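Local structure of UL37 (Suid herpesvirus 1, 5J2Z) at residues A[37-42]-A[80-85]; A[158-163]-A[388-393]; A[162-167]-A[434-439]; A[127-132]-A[166-171]. The protein is a tegument protein, here its N-terminal half as the R2 mutant, that probably guides retrograde axonal transport of alpha-herpesviruses to promote neuroinvasion. The protein carries 5 engineered substitutions. One frame throughout, in Å; residues are numbered along the deposited sequence.

Contact 1: A[37-42]-A[80-85]. With CA (calcium ion), chain C; CA (calcium ion), chain G; CA (calcium ion), chain B; ACT (acetate ion), chain S.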
loop_
_atom_site.group_PDB
_atom_site.type_symbol
_atom_site.label_atom_id
_atom_site.label_comp_id
_atom_site.label_asym_id
_atom_site.label_seq_id
_atom_site.Cartn_x
_atom_site.Cartn_y
_atom_site.Cartn_z
ATOM N N GLU A 37 -1.640 -6.373 22.697
ATOM C CA GLU A 37 -0.635 -5.725 23.526
ATOM C C GLU A 37 -0.130 -4.450 22.859
ATOM O O GLU A 37 -0.401 -4.177 21.684
ATOM C CB GLU A 37 0.539 -6.672 23.800
ATOM C CG GLU A 37 0.730 -7.026 25.285
ATOM C CD GLU A 37 -0.363 -7.935 25.835
ATOM O OE1 GLU A 37 -0.804 -8.858 25.110
ATOM O OE2 GLU A 37 -0.780 -7.718 26.996
ATOM N N THR A 38 0.604 -3.654 23.632
ATOM C CA THR A 38 1.358 -2.525 23.109
ATOM C C THR A 38 2.827 -2.696 23.472
ATOM O O THR A 38 3.145 -3.358 24.455
ATOM C CB THR A 38 0.859 -1.176 23.646
ATOM O OG1 THR A 38 0.762 -1.222 25.073
ATOM C CG2 THR A 38 -0.495 -0.824 23.060
ATOM N N PRO A 39 3.744 -2.120 22.699
ATOM C CA PRO A 39 5.168 -2.301 23.023
ATOM C C PRO A 39 5.523 -1.820 24.430
ATOM O O PRO A 39 6.249 -2.509 25.162
ATOM C CB PRO A 39 5.880 -1.491 21.925
ATOM C CG PRO A 39 4.836 -1.280 20.845
ATOM C CD PRO A 39 3.543 -1.181 21.582
ATOM N N ALA A 40 5.025 -0.653 24.838
ATOM C CA ALA A 40 5.281 -0.199 26.199
ATOM C C ALA A 40 4.675 -1.153 27.227
ATOM O O ALA A 40 5.244 -1.341 28.311
ATOM C CB ALA A 40 4.741 1.220 26.389
ATOM N N GLY A 41 3.531 -1.759 26.895
ATOM C CA GLY A 41 2.854 -2.630 27.833
ATOM C C GLY A 41 3.560 -3.962 27.987
ATOM O O GLY A 41 3.654 -4.502 29.093
ATOM N N VAL A 42 4.080 -4.508 26.890
ATOM C CA VAL A 42 4.910 -5.700 27.003
ATOM C C VAL A 42 6.193 -5.372 27.757
ATOM O O VAL A 42 6.616 -6.108 28.656
ATOM C CB VAL A 42 5.209 -6.287 25.613
ATOM C CG1 VAL A 42 6.145 -7.514 25.766
ATOM C CG2 VAL A 42 3.910 -6.643 24.886
ATOM N N LEU A 80 0.989 -7.726 19.130
ATOM C CA LEU A 80 1.407 -6.390 19.508
ATOM C C LEU A 80 0.858 -5.375 18.511
ATOM O O LEU A 80 0.999 -5.553 17.298
ATOM C CB LEU A 80 2.933 -6.330 19.552
ATOM C CG LEU A 80 3.521 -5.006 20.012
ATOM C CD1 LEU A 80 4.039 -5.167 21.429
ATOM C CD2 LEU A 80 4.616 -4.545 19.062
ATOM N N ARG A 81 0.239 -4.315 19.024
ATOM C CA ARG A 81 -0.270 -3.207 18.219
ATOM C C ARG A 81 0.663 -2.012 18.396
ATOM O O ARG A 81 0.781 -1.474 19.499
ATOM C CB ARG A 81 -1.704 -2.864 18.634
ATOM C CG ARG A 81 -2.212 -1.516 18.149
ATOM C CD ARG A 81 -3.399 -1.034 18.989
ATOM N NE ARG A 81 -4.397 -2.083 19.171
ATOM C CZ ARG A 81 -5.187 -2.189 20.234
ATOM N NH1 ARG A 81 -5.100 -1.308 21.222
ATOM N NH2 ARG A 81 -6.060 -3.186 20.312
ATOM N N HIS A 82 1.323 -1.604 17.317
ATOM C CA HIS A 82 2.325 -0.548 17.345
ATOM C C HIS A 82 1.888 0.643 16.499
ATOM O O HIS A 82 1.376 0.473 15.392
ATOM C CB HIS A 82 3.669 -1.070 16.822
ATOM C CG HIS A 82 4.764 -0.048 16.830
ATOM N ND1 HIS A 82 5.053 0.729 17.934
ATOM C CD2 HIS A 82 5.643 0.320 15.870
ATOM C CE1 HIS A 82 6.059 1.536 17.650
ATOM N NE2 HIS A 82 6.440 1.302 16.407
ATOM N N ASP A 83 2.137 1.845 17.013
ATOM C CA ASP A 83 1.883 3.104 16.313
ATOM C C ASP A 83 3.093 3.431 15.438
ATOM O O ASP A 83 4.097 3.954 15.921
ATOM C CB ASP A 83 1.620 4.199 17.338
ATOM C CG ASP A 83 1.391 5.571 16.707
ATOM O OD1 ASP A 83 1.662 5.751 15.499
ATOM O OD2 ASP A 83 0.943 6.478 17.432
ATOM N N TRP A 84 3.001 3.167 14.136
ATOM C CA TRP A 84 4.213 3.281 13.322
ATOM C C TRP A 84 4.700 4.718 13.109
ATOM O O TRP A 84 5.806 4.901 12.586
ATOM C CB TRP A 84 4.012 2.575 11.981
ATOM C CG TRP A 84 4.276 1.115 12.163
ATOM C CD1 TRP A 84 3.349 0.105 12.240
ATOM C CD2 TRP A 84 5.548 0.509 12.400
ATOM N NE1 TRP A 84 3.980 -1.092 12.470
ATOM C CE2 TRP A 84 5.329 -0.871 12.575
ATOM C CE3 TRP A 84 6.853 0.998 12.477
ATOM C CZ2 TRP A 84 6.372 -1.769 12.809
ATOM C CZ3 TRP A 84 7.891 0.105 12.704
ATOM C CH2 TRP A 84 7.642 -1.262 12.866
ATOM N N ASP A 85 3.954 5.741 13.525
ATOM C CA ASP A 85 4.523 7.085 13.506
ATOM C C ASP A 85 5.755 7.211 14.397
ATOM O O ASP A 85 6.578 8.105 14.160
ATOM C CB ASP A 85 3.482 8.114 13.943
ATOM C CG ASP A 85 2.251 8.095 13.083
ATOM O OD1 ASP A 85 2.366 7.893 11.849
ATOM O OD2 ASP A 85 1.166 8.282 13.654
HETATM CA CA CA C . 0.041 8.016 15.553
HETATM CA CA CA G . -0.910 0.934 14.385
HETATM CA CA CA B . 1.906 7.952 19.196
HETATM C C ACT S . -0.097 3.530 12.966
HETATM O O ACT S . -1.125 3.394 13.650
HETATM O OXT ACT S . 0.681 2.557 13.004
HETATM C CH3 ACT S . 0.195 4.768 12.177
HETATM O O HOH W 1 1.196 6.268 20.687
#
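The backbones of Glu-37 and Leu-80 meet in a single bridge, CA to CA 4.6 Å, and Arg-81 N donates to Glu-37 O at 2.7 Å, nearly straight at 170°. Most of the remaining contact is apolar. CG of Leu-80 stands anti to the backbone N (chi1 -177°), and this sends the branch toward the start of helix 39-58. There CD1 lies 3.3 Å from Pro-39 N, and it also meets CG2 of Val-42. The other methyl, CD2, touches CG of Pro-39, whose ring crosses the leucine at about a right angle. The same proline CG sits 3.5 Å from ND1 of His-82, whose NE2 is hydrogen-bonded to Gly-87 O. Thr-38 is the N-cap of this helix, through a weak bond from Gly-41 N to its OG1. The far end of 80-85 holds metal. Both carboxylate oxygens of Asp-83 and OD2 of Asp-85 bind one calcium ion. Asp-83 OD2 also reaches a second calcium, which Glu-86 shares. His-82 O binds a third together with Asp-179 and an acetate, probably from the crystallisation liquor. That acetate accepts from Trp-84 N. Asp-83 OD1 also accepts from Asp-85 N, 3.0 Å away, closing an Asx turn. The arrangement is a helix N-terminus pinned to an interhelical loop that leads into a calcium-binding Asx turn.

Contact 2: A[158-163]-A[388-393]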
loop_
_atom_site.group_PDB
_atom_site.type_symbol
_atom_site.label_atom_id
_atom_site.label_comp_id
_atom_site.label_asym_id
_atom_site.label_seq_id
_atom_site.Cartn_x
_atom_site.Cartn_y
_atom_site.Cartn_z
ATOM N N GLN A 158 7.938 -4.146 -5.701
ATOM C CA GLN A 158 9.033 -4.183 -4.745
ATOM C C GLN A 158 8.685 -3.501 -3.436
ATOM O O GLN A 158 9.499 -3.532 -2.503
ATOM C CB GLN A 158 10.287 -3.503 -5.319
ATOM C CG GLN A 158 11.032 -4.297 -6.386
ATOM C CD GLN A 158 12.210 -3.526 -6.991
ATOM O OE1 GLN A 158 12.725 -2.574 -6.394
ATOM N NE2 GLN A 158 12.631 -3.936 -8.185
ATOM N N THR A 159 7.517 -2.857 -3.358
ATOM C CA THR A 159 7.149 -2.109 -2.165
ATOM C C THR A 159 7.081 -3.044 -0.962
ATOM O O THR A 159 6.204 -3.913 -0.889
ATOM C CB THR A 159 5.822 -1.367 -2.375
ATOM O OG1 THR A 159 6.039 -0.235 -3.231
ATOM C CG2 THR A 159 5.223 -0.899 -1.025
ATOM N N ALA A 160 8.028 -2.885 -0.030
ATOM C CA ALA A 160 8.027 -3.586 1.242
ATOM C C ALA A 160 8.419 -5.045 1.093
ATOM O O ALA A 160 8.178 -5.851 1.991
ATOM C CB ALA A 160 6.666 -3.476 1.940
ATOM N N ARG A 161 9.044 -5.401 -0.026
ATOM C CA ARG A 161 9.324 -6.807 -0.280
ATOM C C ARG A 161 10.412 -7.352 0.638
ATOM O O ARG A 161 10.362 -8.524 1.029
ATOM C CB ARG A 161 9.695 -7.003 -1.741
ATOM C CG ARG A 161 8.489 -7.264 -2.595
ATOM C CD ARG A 161 7.885 -8.597 -2.218
ATOM N NE ARG A 161 6.465 -8.644 -2.538
ATOM C CZ ARG A 161 5.713 -9.735 -2.428
ATOM N NH1 ARG A 161 6.247 -10.883 -2.011
ATOM N NH2 ARG A 161 4.427 -9.681 -2.748
ATOM N N ALA A 162 11.405 -6.534 0.994
ATOM C CA ALA A 162 12.399 -7.012 1.953
ATOM C C ALA A 162 11.779 -7.288 3.318
ATOM O O ALA A 162 12.399 -7.973 4.139
ATOM C CB ALA A 162 13.554 -6.015 2.088
ATOM N N LEU A 163 10.561 -6.800 3.569
ATOM C CA LEU A 163 9.911 -7.034 4.852
ATOM C C LEU A 163 9.144 -8.350 4.908
ATOM O O LEU A 163 8.679 -8.733 5.987
ATOM C CB LEU A 163 8.987 -5.865 5.182
ATOM C CG LEU A 163 9.713 -4.518 5.170
ATOM C CD1 LEU A 163 8.751 -3.430 5.467
ATOM C CD2 LEU A 163 10.866 -4.490 6.177
ATOM N N TYR A 388 -0.973 -0.606 -2.563
ATOM C CA TYR A 388 -0.382 -1.826 -3.090
ATOM C C TYR A 388 0.763 -2.296 -2.196
ATOM O O TYR A 388 1.673 -1.523 -1.869
ATOM C CB TYR A 388 0.121 -1.620 -4.518
ATOM C CG TYR A 388 0.497 -2.936 -5.116
ATOM C CD1 TYR A 388 1.798 -3.417 -5.015
ATOM C CD2 TYR A 388 -0.459 -3.739 -5.728
ATOM C CE1 TYR A 388 2.145 -4.642 -5.530
ATOM C CE2 TYR A 388 -0.112 -4.969 -6.237
ATOM C CZ TYR A 388 1.199 -5.411 -6.128
ATOM O OH TYR A 388 1.568 -6.623 -6.633
ATOM N N GLY A 389 0.716 -3.571 -1.813
ATOM C CA GLY A 389 1.683 -4.132 -0.906
ATOM C C GLY A 389 1.499 -5.620 -0.704
ATOM O O GLY A 389 0.572 -6.241 -1.231
ATOM N N PRO A 390 2.382 -6.216 0.066
ATOM C CA PRO A 390 2.413 -7.680 0.133
ATOM C C PRO A 390 1.666 -8.239 1.330
ATOM O O PRO A 390 1.832 -9.411 1.681
ATOM C CB PRO A 390 3.912 -7.975 0.205
ATOM C CG PRO A 390 4.479 -6.755 0.942
ATOM C CD PRO A 390 3.578 -5.597 0.673
ATOM N N GLY A 391 0.813 -7.423 1.950
ATOM C CA GLY A 391 0.184 -7.775 3.199
ATOM C C GLY A 391 -1.330 -7.929 3.146
ATOM O O GLY A 391 -1.985 -7.856 2.116
ATOM N N LEU A 392 -1.876 -8.156 4.333
ATOM C CA LEU A 392 -3.298 -8.386 4.491
ATOM C C LEU A 392 -4.103 -7.119 4.248
ATOM O O LEU A 392 -5.241 -7.191 3.779
ATOM C CB LEU A 392 -3.547 -8.924 5.897
ATOM C CG LEU A 392 -4.969 -9.209 6.352
ATOM C CD1 LEU A 392 -5.591 -10.279 5.461
ATOM C CD2 LEU A 392 -4.951 -9.618 7.832
ATOM N N ASP A 393 -3.532 -5.956 4.552
ATOM C CA ASP A 393 -4.229 -4.693 4.328
ATOM C C ASP A 393 -4.551 -4.487 2.846
ATOM O O ASP A 393 -5.674 -4.101 2.489
ATOM C CB ASP A 393 -3.383 -3.543 4.872
ATOM C CG ASP A 393 -4.055 -2.200 4.718
ATOM O OD1 ASP A 393 -4.960 -1.893 5.519
ATOM O OD2 ASP A 393 -3.674 -1.448 3.794
#
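Pro-390 carries this contact and has more surface buried by it than any other residue of the two segments. Its ring points at the turn 158-161, and its ring carbons meet Thr-159, Ala-160 and Arg-161. CD lies 3.5 Å from Thr-159 O and 4.0 Å from CB of Ala-160. CG rests near the carbonyl oxygens of Thr-159 and Ala-160. CB meets Arg-161, whose NH2 is 3.4 Å away. Here the proline CB sits 3.3 Å above one face of the guanidinium, offset toward the rim. The arginine chain bends at chi2 (-67°), which folds its end back over the proline. NH2 is fixed in turn by a hydrogen bond to Arg-434 O. Thr-159 is the second main partner. Its CG2 is anti to the backbone N and touches Tyr-388 O at 3.7 Å, while OG1 is bonded to Asn-189. Asn-189 also donates to Tyr-388 O, so one side chain serves both segments. No hydrogen bond runs directly between the segments; the contact is van der Waals packing, and most of its residues are buried. Ala-160 also leans on Leu-181 and Val-184 of helix 175-188. Arg-161 N bonds to Gln-158 O at 3.1 Å. The arrangement is a type II beta turn set against the Gly-Pro-Gly approach to helix 392-403, where Gly-391 is the N-cap.

Contact 3: A[162-167]-A[434-439]. With NA (sodium ion), chain M.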
loop_
_atom_site.group_PDB
_atom_site.type_symbol
_atom_site.label_atom_id
_atom_site.label_comp_id
_atom_site.label_asym_id
_atom_site.label_seq_id
_atom_site.Cartn_x
_atom_site.Cartn_y
_atom_site.Cartn_z
ATOM N N ALA A 162 11.405 -6.534 0.994
ATOM C CA ALA A 162 12.399 -7.012 1.953
ATOM C C ALA A 162 11.779 -7.288 3.318
ATOM O O ALA A 162 12.399 -7.973 4.139
ATOM C CB ALA A 162 13.554 -6.015 2.088
ATOM N N LEU A 163 10.561 -6.800 3.569
ATOM C CA LEU A 163 9.911 -7.034 4.852
ATOM C C LEU A 163 9.144 -8.350 4.908
ATOM O O LEU A 163 8.679 -8.733 5.987
ATOM C CB LEU A 163 8.987 -5.865 5.182
ATOM C CG LEU A 163 9.713 -4.518 5.170
ATOM C CD1 LEU A 163 8.751 -3.430 5.467
ATOM C CD2 LEU A 163 10.866 -4.490 6.177
ATOM N N VAL A 164 9.033 -9.067 3.794
ATOM C CA VAL A 164 8.273 -10.309 3.769
ATOM C C VAL A 164 9.122 -11.393 3.114
ATOM O O VAL A 164 8.599 -12.436 2.708
ATOM C CB VAL A 164 6.914 -10.132 3.050
ATOM C CG1 VAL A 164 6.085 -9.078 3.744
ATOM C CG2 VAL A 164 7.095 -9.746 1.595
ATOM N N GLN A 165 10.442 -11.160 3.033
ATOM C CA GLN A 165 11.386 -12.190 2.587
ATOM C C GLN A 165 11.353 -13.407 3.525
ATOM O O GLN A 165 10.909 -13.310 4.677
ATOM C CB GLN A 165 12.806 -11.623 2.512
ATOM C CG GLN A 165 13.470 -11.274 3.888
ATOM C CD GLN A 165 14.877 -10.699 3.712
ATOM O OE1 GLN A 165 15.832 -11.440 3.464
ATOM N NE2 GLN A 165 15.002 -9.373 3.813
ATOM N N PRO A 166 11.810 -14.570 3.037
ATOM C CA PRO A 166 11.713 -15.810 3.838
ATOM C C PRO A 166 12.335 -15.728 5.227
ATOM O O PRO A 166 11.808 -16.339 6.168
ATOM C CB PRO A 166 12.436 -16.848 2.962
ATOM C CG PRO A 166 12.309 -16.308 1.568
ATOM C CD PRO A 166 12.357 -14.814 1.698
ATOM N N ARG A 167 13.449 -15.003 5.380
ATOM C CA ARG A 167 14.040 -14.804 6.704
ATOM C C ARG A 167 13.004 -14.377 7.746
ATOM O O ARG A 167 13.109 -14.759 8.923
ATOM C CB ARG A 167 15.155 -13.760 6.610
ATOM C CG ARG A 167 15.772 -13.356 7.935
ATOM C CD ARG A 167 16.618 -14.472 8.482
ATOM N NE ARG A 167 17.446 -14.025 9.591
ATOM C CZ ARG A 167 18.233 -14.828 10.306
ATOM N NH1 ARG A 167 18.302 -16.120 10.021
ATOM N NH2 ARG A 167 18.952 -14.336 11.304
ATOM N N ARG A 434 -0.539 -10.048 -4.079
ATOM C CA ARG A 434 0.408 -11.157 -4.184
ATOM C C ARG A 434 1.131 -11.376 -2.862
ATOM O O ARG A 434 2.359 -11.351 -2.809
ATOM C CB ARG A 434 1.386 -10.902 -5.333
ATOM C CG ARG A 434 0.724 -11.162 -6.687
ATOM C CD ARG A 434 1.346 -10.427 -7.860
ATOM N NE ARG A 434 0.416 -10.444 -8.996
ATOM C CZ ARG A 434 0.556 -9.728 -10.112
ATOM N NH1 ARG A 434 1.602 -8.928 -10.271
ATOM N NH2 ARG A 434 -0.357 -9.811 -11.072
ATOM N N PRO A 435 0.396 -11.610 -1.772
ATOM C CA PRO A 435 1.042 -11.806 -0.456
ATOM C C PRO A 435 1.680 -13.175 -0.358
ATOM O O PRO A 435 1.084 -14.171 -0.791
ATOM C CB PRO A 435 -0.126 -11.699 0.528
ATOM C CG PRO A 435 -1.252 -12.280 -0.223
ATOM C CD PRO A 435 -1.068 -11.770 -1.670
ATOM N N PRO A 436 2.860 -13.277 0.235
ATOM C CA PRO A 436 3.457 -14.604 0.449
ATOM C C PRO A 436 2.725 -15.369 1.540
ATOM O O PRO A 436 3.243 -15.518 2.654
ATOM C CB PRO A 436 4.902 -14.279 0.847
ATOM C CG PRO A 436 4.813 -12.936 1.487
ATOM C CD PRO A 436 3.692 -12.190 0.782
ATOM N N THR A 437 1.522 -15.864 1.226
ATOM C CA THR A 437 0.689 -16.516 2.230
ATOM C C THR A 437 1.307 -17.802 2.771
ATOM O O THR A 437 0.944 -18.231 3.873
ATOM C CB THR A 437 -0.700 -16.820 1.668
ATOM O OG1 THR A 437 -0.583 -17.567 0.445
ATOM C CG2 THR A 437 -1.468 -15.531 1.431
ATOM N N GLU A 438 2.236 -18.423 2.037
ATOM C CA GLU A 438 2.968 -19.554 2.601
ATOM C C GLU A 438 3.590 -19.215 3.952
ATOM O O GLU A 438 3.829 -20.118 4.764
ATOM C CB GLU A 438 4.057 -20.024 1.635
ATOM C CG GLU A 438 5.131 -18.979 1.325
ATOM C CD GLU A 438 4.819 -18.148 0.084
ATOM O OE1 GLU A 438 3.624 -17.960 -0.241
ATOM O OE2 GLU A 438 5.781 -17.683 -0.565
ATOM N N HIS A 439 3.872 -17.930 4.211
ATOM C CA HIS A 439 4.510 -17.574 5.477
ATOM C C HIS A 439 3.611 -17.892 6.663
ATOM O O HIS A 439 4.107 -18.322 7.711
ATOM C CB HIS A 439 4.907 -16.096 5.504
ATOM C CG HIS A 439 6.063 -15.759 4.615
ATOM N ND1 HIS A 439 6.791 -16.719 3.938
ATOM C CD2 HIS A 439 6.610 -14.566 4.281
ATOM C CE1 HIS A 439 7.739 -16.128 3.235
ATOM N NE2 HIS A 439 7.648 -14.822 3.421
HETATM NA NA NA M . 18.260 -10.553 3.103
#
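His-439 has CG anti to its own carbonyl carbon (chi1 -71°), and chi2 near zero (-6°) turns NE2 toward Val-164 O. On the facing segment Val-164 has CG2 between the backbone N and the carbonyl carbon. From there CG2 and CB both face Pro-436. The polar link is a hydrogen bond from His-439 NE2 to Val-164 O, 2.7 Å long and bent to 149°. The oxygen lies in the imidazole plane, yet the donor is tilted from the carbonyl plane. A buried carbonyl is thus satisfied by a histidine N-H. CE1 of the same ring approaches CA of Pro-166 at 4.0 Å. Pro-436 packs beside the histidine, with its CG 3.8 Å from CB of Val-164, and the proline and valine side chains cross at about a right angle. Its own CB lies over one face of the His-439 ring. Tyr-172 meets that ring edge-to-face and also touches Val-164 and Pro-436. Gln-165 takes little part; its NE2 donates to Ala-162 O at 3.0 Å, and its OE1 binds a sodium ion 2.6 Å away. His-439 N bonds to Pro-436 O within its own segment. The arrangement joins a long loop to the proline-rich entry of helix 438-457, with Pro-436 at the centre of an inverse gamma turn.

Contact 4: A[127-132]-A[166-171]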
loop_
_atom_site.group_PDB
_atom_site.type_symbol
_atom_site.label_atom_id
_atom_site.label_comp_id
_atom_site.label_asym_id
_atom_site.label_seq_id
_atom_site.Cartn_x
_atom_site.Cartn_y
_atom_site.Cartn_z
ATOM N N VAL A 127 13.460 -9.623 14.721
ATOM C CA VAL A 127 12.753 -8.344 14.734
ATOM C C VAL A 127 13.730 -7.187 14.570
ATOM O O VAL A 127 13.349 -6.120 14.066
ATOM C CB VAL A 127 11.883 -8.132 15.994
ATOM C CG1 VAL A 127 11.211 -6.756 15.917
ATOM C CG2 VAL A 127 10.794 -9.191 16.107
ATOM N N SER A 128 14.990 -7.385 14.962
ATOM C CA SER A 128 16.035 -6.389 14.732
ATOM C C SER A 128 16.358 -6.245 13.249
ATOM O O SER A 128 16.473 -5.126 12.732
ATOM C CB SER A 128 17.302 -6.772 15.508
ATOM O OG SER A 128 17.140 -6.501 16.883
ATOM N N GLU A 129 16.566 -7.367 12.560
ATOM C CA GLU A 129 16.746 -7.315 11.115
ATOM C C GLU A 129 15.541 -6.661 10.434
ATOM O O GLU A 129 15.697 -5.839 9.525
ATOM C CB GLU A 129 16.977 -8.727 10.587
ATOM C CG GLU A 129 18.187 -9.397 11.204
ATOM C CD GLU A 129 18.324 -10.852 10.813
ATOM O OE1 GLU A 129 17.360 -11.431 10.273
ATOM O OE2 GLU A 129 19.396 -11.429 11.062
ATOM N N TRP A 130 14.332 -6.998 10.879
ATOM C CA TRP A 130 13.119 -6.469 10.253
ATOM C C TRP A 130 13.026 -4.955 10.419
ATOM O O TRP A 130 12.810 -4.218 9.445
ATOM C CB TRP A 130 11.894 -7.151 10.857
ATOM C CG TRP A 130 10.634 -6.981 10.059
ATOM C CD1 TRP A 130 10.155 -7.816 9.092
ATOM C CD2 TRP A 130 9.679 -5.918 10.178
ATOM N NE1 TRP A 130 8.980 -7.329 8.592
ATOM C CE2 TRP A 130 8.660 -6.167 9.243
ATOM C CE3 TRP A 130 9.592 -4.777 10.986
ATOM C CZ2 TRP A 130 7.559 -5.326 9.092
ATOM C CZ3 TRP A 130 8.500 -3.933 10.829
ATOM C CH2 TRP A 130 7.500 -4.212 9.889
ATOM N N CYS A 131 13.166 -4.475 11.659
ATOM C CA CYS A 131 13.226 -3.035 11.903
ATOM C C CYS A 131 14.296 -2.372 11.042
ATOM O O CYS A 131 14.114 -1.252 10.550
ATOM C CB CYS A 131 13.485 -2.774 13.385
ATOM S SG CYS A 131 12.097 -3.202 14.430
ATOM N N ALA A 132 15.425 -3.043 10.855
ATOM C CA ALA A 132 16.445 -2.482 9.986
ATOM C C ALA A 132 15.932 -2.401 8.556
ATOM O O ALA A 132 16.159 -1.403 7.862
ATOM C CB ALA A 132 17.721 -3.316 10.079
ATOM N N PRO A 166 11.810 -14.570 3.037
ATOM C CA PRO A 166 11.713 -15.810 3.838
ATOM C C PRO A 166 12.335 -15.728 5.227
ATOM O O PRO A 166 11.808 -16.339 6.168
ATOM C CB PRO A 166 12.436 -16.848 2.962
ATOM C CG PRO A 166 12.309 -16.308 1.568
ATOM C CD PRO A 166 12.357 -14.814 1.698
ATOM N N ARG A 167 13.449 -15.003 5.380
ATOM C CA ARG A 167 14.040 -14.804 6.704
ATOM C C ARG A 167 13.004 -14.377 7.746
ATOM O O ARG A 167 13.109 -14.759 8.923
ATOM C CB ARG A 167 15.155 -13.760 6.610
ATOM C CG ARG A 167 15.772 -13.356 7.935
ATOM C CD ARG A 167 16.618 -14.472 8.482
ATOM N NE ARG A 167 17.446 -14.025 9.591
ATOM C CZ ARG A 167 18.233 -14.828 10.306
ATOM N NH1 ARG A 167 18.302 -16.120 10.021
ATOM N NH2 ARG A 167 18.952 -14.336 11.304
ATOM N N PHE A 168 12.005 -13.582 7.341
ATOM C CA PHE A 168 10.975 -13.074 8.240
ATOM C C PHE A 168 9.647 -13.839 8.125
ATOM O O PHE A 168 8.614 -13.344 8.570
ATOM C CB PHE A 168 10.753 -11.586 7.979
ATOM C CG PHE A 168 12.015 -10.772 7.980
ATOM C CD1 PHE A 168 12.915 -10.871 9.016
ATOM C CD2 PHE A 168 12.296 -9.890 6.936
ATOM C CE1 PHE A 168 14.082 -10.116 9.014
ATOM C CE2 PHE A 168 13.465 -9.130 6.925
ATOM C CZ PHE A 168 14.353 -9.240 7.965
ATOM N N ALA A 169 9.656 -15.042 7.551
ATOM C CA ALA A 169 8.425 -15.820 7.421
ATOM C C ALA A 169 7.671 -15.949 8.741
ATOM O O ALA A 169 6.440 -15.847 8.769
ATOM C CB ALA A 169 8.727 -17.216 6.866
ATOM N N THR A 170 8.375 -16.226 9.836
ATOM C CA THR A 170 7.700 -16.452 11.111
ATOM C C THR A 170 7.224 -15.170 11.781
ATOM O O THR A 170 6.566 -15.253 12.818
ATOM C CB THR A 170 8.620 -17.183 12.081
ATOM O OG1 THR A 170 9.713 -16.319 12.409
ATOM C CG2 THR A 170 9.136 -18.483 11.465
ATOM N N LEU A 171 7.554 -13.996 11.237
ATOM C CA LEU A 171 7.003 -12.733 11.717
ATOM C C LEU A 171 5.750 -12.318 10.956
ATOM O O LEU A 171 4.994 -11.474 11.446
ATOM C CB LEU A 171 8.050 -11.621 11.603
ATOM C CG LEU A 171 9.421 -11.871 12.245
ATOM C CD1 LEU A 171 10.318 -10.634 12.136
ATOM C CD2 LEU A 171 9.262 -12.305 13.694
#
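A short irregular stretch of the loop leading to helix 175-188 packs on helix 120-137 by an edge-to-face aromatic pair beside a salt bridge. The edge of Trp-130 points at the face of Phe-168. The indole five-membered ring and the phenyl ring have centroids 5.0 Å apart and planes at 79°. The tryptophan CD1 is the touching atom, 3.7 Å from CG of Phe-168. CB of Trp-130 adds a CH-pi contact over the same ring, 4.3 Å from its centroid. CB of Glu-129 lies at the phenyl edge, 3.6 Å from CE1. CD1 of Leu-171 packs on CB of Trp-130, and CD2 faces Val-127 CG2. At the surface Arg-167 grips Glu-129 side-on. Its NE meets the syn lone pair of OE1 at 2.7 Å, almost perfectly straight (179°). NH2 reaches OE2 at 3.0 Å, somewhat out of the carboxylate plane. The arginine chain bends at chi2 (72°) to present this edge. Trp-130 NE1 is bonded to Leu-163 O, which helps fix the indole. Two bonds, one to each oxygen, should restrict rotation of the carboxylate, and its negative charge probably eases the closeness of Arg-167 to the like-charged Arg-125.

Contact 1 comes first along the chain and closes before the others open. Contacts 2, 3 and 4 all draw on the loop between helices 144-149 and 175-188. Contact 2 shares Ala-162 and Leu-163 with contact 3, and contact 3 shares Pro-166 and Arg-167 with contact 4. Centres of contacts 2 and 3 lie 8 Å apart, those of 3 and 4 about 10 Å. Contact 1 is 17 Å from contact 4, centre to centre, but touches it where Trp-84 CH2 meets Trp-130 CZ3. One loop therefore binds helix 120-137 within the N-terminal family region to the starts of helices 392-403 and 438-457, far later in this all-helical chain.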